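Beta-porphyranase A (Bacteroides plebeius, PDB 4AW7) cleaves the sulfated red-algal polysaccharide porphyran at its beta-D-galactose-(1->4)-alpha-L-galactose-6-sulfate linkages, releasing mainly disaccharides. Local coordinates at residues A[86-91]-A[121-126]; A[300-305]-A[381-386]; A[397-402]-A[448-453]. All coordinates share one frame; numbering follows the deposited sequence.

Contact 1. Residues A[86-91]-A[121-126]; sequences GKYPQM and QAAGAW
Ala-122 O takes the helical hydrogen bond from Trp-126 N at 2.9 Å and also lies 3.8 Å from CE2 of the Tyr-88 ring. That ring is what the loop residues 86-91 bring to the helix. It lies in an offset stack on the five-membered ring of Trp-126, centroids 4.4 Å apart and planes only 8° from parallel. The shift lets each ring cover the other's first carbon: Trp-126 CB sits 3.9 Å from the centroid of the tyrosine ring, and Tyr-88 CB lies over the pyrrole part of the indole, both as CH-pi contacts. With CG anti to the backbone N (chi1 169°), the indole runs out past Tyr-88 toward Pro-89, whose CD comes down on the six-membered ring from the same side as Tyr-88. Pro-89 O lies 3.3 Å from Trp-126 CZ3. Met-91 adds a Met-aromatic contact from an oblique direction, SD being 3.9 Å from Trp-126 CH2. At the other end of the stack, Tyr-88 OH reaches Ala-123 CB at 3.4 Å, while Gly-86 backs the second face of the phenol ring. The indole N-H is engaged by Pro-74 O, which helps hold the indole in the orientation the loop packs on. This is loop-on-helix packing in the parallel-stranded beta/alpha catalytic domain, close to Lys-81 of the substrate-binding site.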
# COMPACT_ATOMS: atom_id res chain seq x y z
N GLY A 86 2.88 5.10 31.40
CA GLY A 86 2.51 6.47 31.59
C GLY A 86 3.42 7.29 32.47
O GLY A 86 3.03 8.43 32.80
N LYS A 87 4.56 6.73 32.85
CA LYS A 87 5.56 7.45 33.64
C LYS A 87 6.87 7.49 32.84
O LYS A 87 7.38 6.45 32.42
CB LYS A 87 5.75 6.74 34.96
CG LYS A 87 4.47 6.56 35.80
CD LYS A 87 4.12 7.72 36.73
CE LYS A 87 3.22 8.76 36.08
NZ LYS A 87 2.16 9.25 37.02
N TYR A 88 7.42 8.69 32.69
CA TYR A 88 8.52 8.94 31.74
C TYR A 88 9.78 9.42 32.47
O TYR A 88 9.68 10.16 33.47
CB TYR A 88 8.05 9.91 30.65
CG TYR A 88 6.78 9.39 30.04
CD1 TYR A 88 6.76 8.19 29.34
CD2 TYR A 88 5.58 10.05 30.22
CE1 TYR A 88 5.58 7.65 28.84
CE2 TYR A 88 4.41 9.55 29.69
CZ TYR A 88 4.41 8.32 29.02
OH TYR A 88 3.22 7.80 28.51
N PRO A 89 10.95 8.92 32.04
CA PRO A 89 12.22 9.30 32.66
C PRO A 89 12.64 10.67 32.14
O PRO A 89 11.94 11.27 31.35
CB PRO A 89 13.16 8.21 32.19
CG PRO A 89 12.67 7.98 30.75
CD PRO A 89 11.15 8.03 30.88
N GLN A 90 13.76 11.21 32.65
CA GLN A 90 14.31 12.42 32.03
C GLN A 90 15.26 11.99 30.90
O GLN A 90 16.03 11.04 31.04
CB GLN A 90 15.05 13.33 33.03
CG GLN A 90 14.38 13.48 34.41
CD GLN A 90 13.31 14.55 34.46
OE1 GLN A 90 13.61 15.76 34.52
NE2 GLN A 90 12.05 14.13 34.47
N MET A 91 15.17 12.68 29.79
CA MET A 91 16.01 12.41 28.64
C MET A 91 17.31 13.23 28.83
O MET A 91 17.24 14.41 29.17
CB MET A 91 15.22 12.82 27.40
CG MET A 91 15.63 12.21 26.12
SD MET A 91 15.62 10.44 26.13
CE MET A 91 16.54 10.17 24.61
N GLN A 121 -1.64 14.04 27.45
CA GLN A 121 -0.79 15.18 27.13
C GLN A 121 0.67 14.89 27.51
O GLN A 121 1.57 15.14 26.72
CB GLN A 121 -1.36 16.48 27.76
CG GLN A 121 -2.68 16.94 27.03
CD GLN A 121 -2.43 17.25 25.50
OE1 GLN A 121 -1.53 17.96 25.21
NE2 GLN A 121 -3.20 16.69 24.56
N ALA A 122 0.92 14.27 28.66
CA ALA A 122 2.27 13.90 29.07
C ALA A 122 2.85 12.85 28.11
O ALA A 122 4.05 12.87 27.83
CB ALA A 122 2.36 13.40 30.53
N ALA A 123 2.03 11.90 27.68
CA ALA A 123 2.50 10.87 26.75
C ALA A 123 2.97 11.54 25.46
O ALA A 123 4.04 11.20 24.94
CB ALA A 123 1.38 9.85 26.49
N GLY A 124 2.18 12.47 24.95
CA GLY A 124 2.54 13.19 23.74
C GLY A 124 3.80 14.03 23.93
O GLY A 124 4.72 14.05 23.08
N ALA A 125 3.86 14.75 25.05
CA ALA A 125 5.06 15.53 25.36
C ALA A 125 6.30 14.66 25.41
O ALA A 125 7.37 15.07 24.95
CB ALA A 125 4.87 16.29 26.70
N TRP A 126 6.18 13.46 25.94
CA TRP A 126 7.31 12.57 26.05
C TRP A 126 7.80 12.18 24.66
O TRP A 126 9.01 12.07 24.46
CB TRP A 126 6.99 11.33 26.90
CG TRP A 126 8.03 10.32 26.81
CD1 TRP A 126 7.93 9.10 26.21
CD2 TRP A 126 9.41 10.45 27.22
NE1 TRP A 126 9.13 8.45 26.26
CE2 TRP A 126 10.06 9.25 26.88
CE3 TRP A 126 10.14 11.46 27.87
CZ2 TRP A 126 11.43 9.04 27.13
CZ3 TRP A 126 11.49 11.24 28.13
CH2 TRP A 126 12.12 10.05 27.76

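Contact 2. Residues A[300-305]-A[381-386]; sequences FLFNLM and DIQVQA. With CA (calcium ion), chain C.
Phe-302 drops from the last turns of helix 293-305 between Gln-383 and Gln-385, and here the packing is tight. Its CD2 lies 3.5 Å from Gln-383 CB and 3.6 Å from Gln-385 CG, and CE2 reaches Gln-383 O at 3.5 Å. The two glutamines are used differently. Gln-383 stretches out beyond CG and lays its amide against Phe-302 CB, 31° from the ring plane; Gln-385 kinks at chi2 (-73°), with its amide plane 73° from the ring and its CG 3.8 Å from Met-305 SD. The amide nitrogens find partners outside the two segments: Gln-383 NE2 at Asp-398 OD2 and at His-299 O, one residue earlier in the same helix, and Gln-385 NE2 at Glu-306 OE2. Putting an alanine at Gln-385 would probably leave Glu-306 without this amide partner and open a gap beside Phe-302 and Met-305. Toward the start of the strand the fit slackens: Ile-382 and Asp-381 do not touch residues 300-305. Instead, the Asp-381 carboxylate grips a calcium ion through both oxygens, OD2 at 2.6 Å, alongside three waters and Asn-535, Trp-536 and Gly-538. No hydrogen bond joins residues 300-305 to 381-386 directly, so the glutamines meet this segment mainly through carbon and sulfur contacts, while their buried amide nitrogens are satisfied by neighbours outside both segments.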
# COMPACT_ATOMS: atom_id res chain seq x y z
N PHE A 300 -0.20 -6.54 -4.74
CA PHE A 300 -0.39 -5.25 -4.09
C PHE A 300 0.54 -4.17 -4.67
O PHE A 300 0.17 -3.01 -4.74
CB PHE A 300 -0.16 -5.31 -2.58
CG PHE A 300 -1.25 -6.01 -1.81
CD1 PHE A 300 -2.58 -5.53 -1.81
CD2 PHE A 300 -0.97 -7.12 -1.06
CE1 PHE A 300 -3.53 -6.17 -1.09
CE2 PHE A 300 -1.94 -7.77 -0.30
CZ PHE A 300 -3.24 -7.32 -0.33
N LEU A 301 1.74 -4.56 -5.07
CA LEU A 301 2.74 -3.61 -5.50
C LEU A 301 2.24 -2.73 -6.63
O LEU A 301 2.49 -1.54 -6.65
CB LEU A 301 4.01 -4.36 -5.93
CG LEU A 301 5.17 -3.54 -6.48
CD1 LEU A 301 5.73 -2.58 -5.41
CD2 LEU A 301 6.25 -4.48 -6.98
N PHE A 302 1.55 -3.32 -7.60
CA PHE A 302 1.16 -2.54 -8.77
C PHE A 302 0.13 -1.47 -8.39
O PHE A 302 0.20 -0.34 -8.90
CB PHE A 302 0.59 -3.45 -9.87
CG PHE A 302 1.63 -4.26 -10.64
CD1 PHE A 302 2.33 -5.31 -10.04
CD2 PHE A 302 1.89 -3.99 -11.97
CE1 PHE A 302 3.28 -6.01 -10.73
CE2 PHE A 302 2.82 -4.71 -12.66
CZ PHE A 302 3.53 -5.73 -12.04
N ASN A 303 -0.81 -1.79 -7.49
CA ASN A 303 -1.77 -0.82 -6.90
C ASN A 303 -0.97 0.32 -6.32
O ASN A 303 -1.21 1.51 -6.58
CB ASN A 303 -2.60 -1.61 -5.83
CG ASN A 303 -3.50 -0.76 -4.93
OD1 ASN A 303 -3.40 0.48 -4.86
ND2 ASN A 303 -4.43 -1.44 -4.18
N LEU A 304 -0.01 -0.02 -5.46
CA LEU A 304 0.71 1.00 -4.71
C LEU A 304 1.63 1.83 -5.58
O LEU A 304 1.81 3.02 -5.32
CB LEU A 304 1.45 0.37 -3.53
CG LEU A 304 0.59 -0.43 -2.55
CD1 LEU A 304 1.42 -0.98 -1.42
CD2 LEU A 304 -0.61 0.38 -2.06
N MET A 305 2.20 1.27 -6.66
CA MET A 305 2.97 2.06 -7.62
C MET A 305 2.14 3.17 -8.23
O MET A 305 2.63 4.30 -8.42
CB MET A 305 3.55 1.16 -8.70
CG MET A 305 4.78 0.38 -8.20
SD MET A 305 5.35 -0.75 -9.48
CE MET A 305 6.97 -1.14 -8.86
N ASP A 381 -7.64 -7.19 -14.85
CA ASP A 381 -6.87 -8.20 -14.15
C ASP A 381 -5.42 -8.23 -14.52
O ASP A 381 -4.65 -8.86 -13.78
CB ASP A 381 -7.48 -9.58 -14.36
CG ASP A 381 -8.83 -9.71 -13.75
OD1 ASP A 381 -8.98 -9.35 -12.56
OD2 ASP A 381 -9.78 -10.22 -14.38
N ILE A 382 -5.03 -7.61 -15.64
CA ILE A 382 -3.63 -7.59 -16.04
C ILE A 382 -3.09 -6.21 -15.66
O ILE A 382 -3.39 -5.19 -16.28
CB ILE A 382 -3.46 -7.87 -17.52
CG1 ILE A 382 -4.05 -9.22 -17.88
CG2 ILE A 382 -2.00 -7.75 -17.94
CD1 ILE A 382 -3.47 -10.41 -17.15
N GLN A 383 -2.30 -6.18 -14.59
CA GLN A 383 -1.70 -4.93 -14.11
C GLN A 383 -0.39 -4.72 -14.85
O GLN A 383 0.37 -5.66 -15.04
CB GLN A 383 -1.44 -4.99 -12.58
CG GLN A 383 -2.63 -5.53 -11.77
CD GLN A 383 -2.47 -5.27 -10.27
OE1 GLN A 383 -2.87 -4.22 -9.76
NE2 GLN A 383 -1.80 -6.20 -9.57
N VAL A 384 -0.13 -3.48 -15.26
CA VAL A 384 1.01 -3.15 -16.09
C VAL A 384 1.75 -1.94 -15.56
O VAL A 384 1.14 -1.00 -15.07
CB VAL A 384 0.59 -2.93 -17.55
CG1 VAL A 384 0.03 -4.22 -18.13
CG2 VAL A 384 -0.40 -1.76 -17.65
N GLN A 385 3.07 -1.97 -15.68
CA GLN A 385 3.93 -0.85 -15.36
C GLN A 385 5.04 -0.77 -16.39
O GLN A 385 5.43 -1.79 -16.96
CB GLN A 385 4.56 -1.00 -13.97
CG GLN A 385 3.58 -0.90 -12.84
CD GLN A 385 3.07 0.50 -12.59
OE1 GLN A 385 3.86 1.44 -12.57
NE2 GLN A 385 1.78 0.66 -12.36
N ALA A 386 5.55 0.42 -16.64
CA ALA A 386 6.75 0.57 -17.48
C ALA A 386 7.54 1.78 -17.04
O ALA A 386 6.98 2.82 -16.69
CB ALA A 386 6.35 0.72 -18.96
CA CA C . -11.38 -9.78 -12.38
O HOH W 1 -10.54 -12.04 -11.89
O HOH W 2 -13.00 -11.50 -13.26
O HOH W 3 -13.58 -9.33 -11.47

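Contact 3. Residues A[397-402]-A[448-453]; sequences LDNLDD and ISIVPN
Strand segments 397-399 and 448-450 pass 8.4 Å apart at 43°, too far for backbone pairing, so Leu-397 and Asn-399 meet Ile-450 through side chains in the interior of the beta-sandwich domain. Ile-450 has CG1 anti to its backbone N (chi1 -174°) and carries on extended, which delivers CD1 to Leu-397, 4.0 Å from its CB and 3.5 Å from its O. Asn-399 CB settles against both CG1 and CG2 of the same isoleucine. Beyond the strand, the asparagine closes an Asx turn: OD1 accepts from Asp-401 N at 2.8 Å, the donor standing above the carbonyl plane. The other end of that amide, ND2, gives a bent hydrogen bond to Ile-450 O (2.9 Å, 137° at the hydrogen) and a further one to Asn-403 O. Held at both ends, the amide has little freedom to flip, and it ties the turn to residues 450-452, where strand 447-450 ends. Gln-405 holds OD2 of Asp-401, while His-299 on helix 293-305 bonds both Asp-398 and Asn-453. Pro-452 presses on the far part of the turn, CB 3.3 Å from Asp-401 O. A water bridges the two segments, within hydrogen-bonding distance of Asn-399 O (2.7 Å) and of Asp-401 O, and accepting from Asn-453 N in a long 3.3 Å bond.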
# COMPACT_ATOMS: atom_id res chain seq x y z
N LEU A 397 4.29 -6.95 -15.78
CA LEU A 397 2.90 -7.44 -15.87
C LEU A 397 2.61 -8.37 -14.72
O LEU A 397 3.43 -9.21 -14.36
CB LEU A 397 2.65 -8.18 -17.20
CG LEU A 397 2.96 -7.40 -18.47
CD1 LEU A 397 4.38 -7.65 -18.92
CD2 LEU A 397 1.87 -7.67 -19.54
N ASP A 398 1.40 -8.28 -14.21
CA ASP A 398 0.92 -9.15 -13.13
C ASP A 398 -0.49 -9.63 -13.45
O ASP A 398 -1.28 -8.84 -13.94
CB ASP A 398 0.89 -8.36 -11.80
CG ASP A 398 0.48 -9.20 -10.63
OD1 ASP A 398 1.18 -10.17 -10.33
OD2 ASP A 398 -0.53 -8.84 -9.99
N ASN A 399 -0.79 -10.87 -13.19
CA ASN A 399 -2.13 -11.42 -13.47
C ASN A 399 -2.90 -11.63 -12.16
O ASN A 399 -2.57 -12.54 -11.39
CB ASN A 399 -2.00 -12.73 -14.26
CG ASN A 399 -3.35 -13.32 -14.65
OD1 ASN A 399 -4.38 -12.75 -14.37
ND2 ASN A 399 -3.31 -14.45 -15.34
N LEU A 400 -3.93 -10.83 -11.94
CA LEU A 400 -4.82 -10.94 -10.79
C LEU A 400 -5.93 -11.97 -10.97
O LEU A 400 -6.68 -12.23 -10.01
CB LEU A 400 -5.48 -9.60 -10.48
CG LEU A 400 -4.59 -8.46 -9.95
CD1 LEU A 400 -5.34 -7.14 -10.11
CD2 LEU A 400 -4.17 -8.69 -8.53
N ASP A 401 -6.10 -12.49 -12.18
CA ASP A 401 -7.21 -13.42 -12.48
C ASP A 401 -6.85 -14.82 -12.05
O ASP A 401 -5.71 -15.14 -11.73
CB ASP A 401 -7.48 -13.42 -13.99
CG ASP A 401 -8.82 -13.98 -14.39
OD1 ASP A 401 -9.78 -14.01 -13.61
OD2 ASP A 401 -8.91 -14.41 -15.55
N ASP A 402 -7.87 -15.69 -12.10
CA ASP A 402 -7.68 -17.09 -11.74
C ASP A 402 -7.51 -18.01 -12.94
O ASP A 402 -7.38 -19.24 -12.73
CB ASP A 402 -8.79 -17.55 -10.78
CG ASP A 402 -8.73 -16.81 -9.48
OD1 ASP A 402 -7.64 -16.72 -8.90
OD2 ASP A 402 -9.78 -16.29 -9.09
N ILE A 448 2.19 -12.40 -24.74
CA ILE A 448 2.73 -13.00 -23.50
C ILE A 448 1.59 -13.79 -22.89
O ILE A 448 0.47 -13.29 -22.81
CB ILE A 448 3.14 -11.86 -22.45
CG1 ILE A 448 4.26 -11.01 -23.03
CG2 ILE A 448 3.49 -12.43 -21.02
CD1 ILE A 448 5.55 -11.68 -23.04
N SER A 449 1.85 -15.02 -22.47
CA SER A 449 0.93 -15.76 -21.66
C SER A 449 1.42 -15.60 -20.21
O SER A 449 2.63 -15.74 -19.88
CB SER A 449 0.84 -17.22 -22.09
OG SER A 449 0.02 -17.97 -21.25
N ILE A 450 0.48 -15.23 -19.34
CA ILE A 450 0.78 -15.02 -17.93
C ILE A 450 -0.22 -15.78 -17.09
O ILE A 450 -1.43 -15.62 -17.25
CB ILE A 450 0.87 -13.52 -17.60
CG1 ILE A 450 1.34 -13.29 -16.18
CG2 ILE A 450 -0.40 -12.77 -17.94
CD1 ILE A 450 1.65 -11.80 -15.90
N VAL A 451 0.28 -16.64 -16.21
CA VAL A 451 -0.57 -17.46 -15.39
C VAL A 451 -0.92 -16.79 -14.05
O VAL A 451 -0.26 -15.83 -13.63
CB VAL A 451 0.00 -18.87 -15.18
CG1 VAL A 451 0.26 -19.56 -16.54
CG2 VAL A 451 1.20 -18.91 -14.31
N PRO A 452 -1.96 -17.25 -13.37
CA PRO A 452 -2.27 -16.67 -12.04
C PRO A 452 -1.07 -16.75 -11.11
O PRO A 452 -0.39 -17.76 -11.10
CB PRO A 452 -3.44 -17.51 -11.54
CG PRO A 452 -4.09 -17.96 -12.79
CD PRO A 452 -3.00 -18.21 -13.78
N ASN A 453 -0.82 -15.68 -10.34
CA ASN A 453 0.31 -15.61 -9.41
C ASN A 453 1.68 -15.65 -10.06
O ASN A 453 2.69 -15.96 -9.41
CB ASN A 453 0.15 -16.66 -8.31
CG ASN A 453 -1.13 -16.50 -7.53
OD1 ASN A 453 -1.55 -15.39 -7.21
ND2 ASN A 453 -1.82 -17.59 -7.32
O HOH W 4 -3.72 -14.33 -9.73

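How the contacts relate
From the N terminus, contact 1 comes first, closing the excursion that leaves helix 74-82, runs through strands 99-101 and 104-106 and returns in helix 120-132, all within the parallel-stranded part. Contact 2 opens much later and spans 75 residues, fastening helix 293-305, of that same part, to strand 382-389 of the sandwich sheet. Contact 3 then closes a shorter loop inside the sandwich. The three follow in series; none nests or crosses. Contact 1 stands alone, its nearest atoms about 29 Å from contact 2. Contacts 2 and 3 touch: adjacent strands 382-389 and 392-399 share one sheet, and Phe-302 packs on Asp-398, joining helix and sheet.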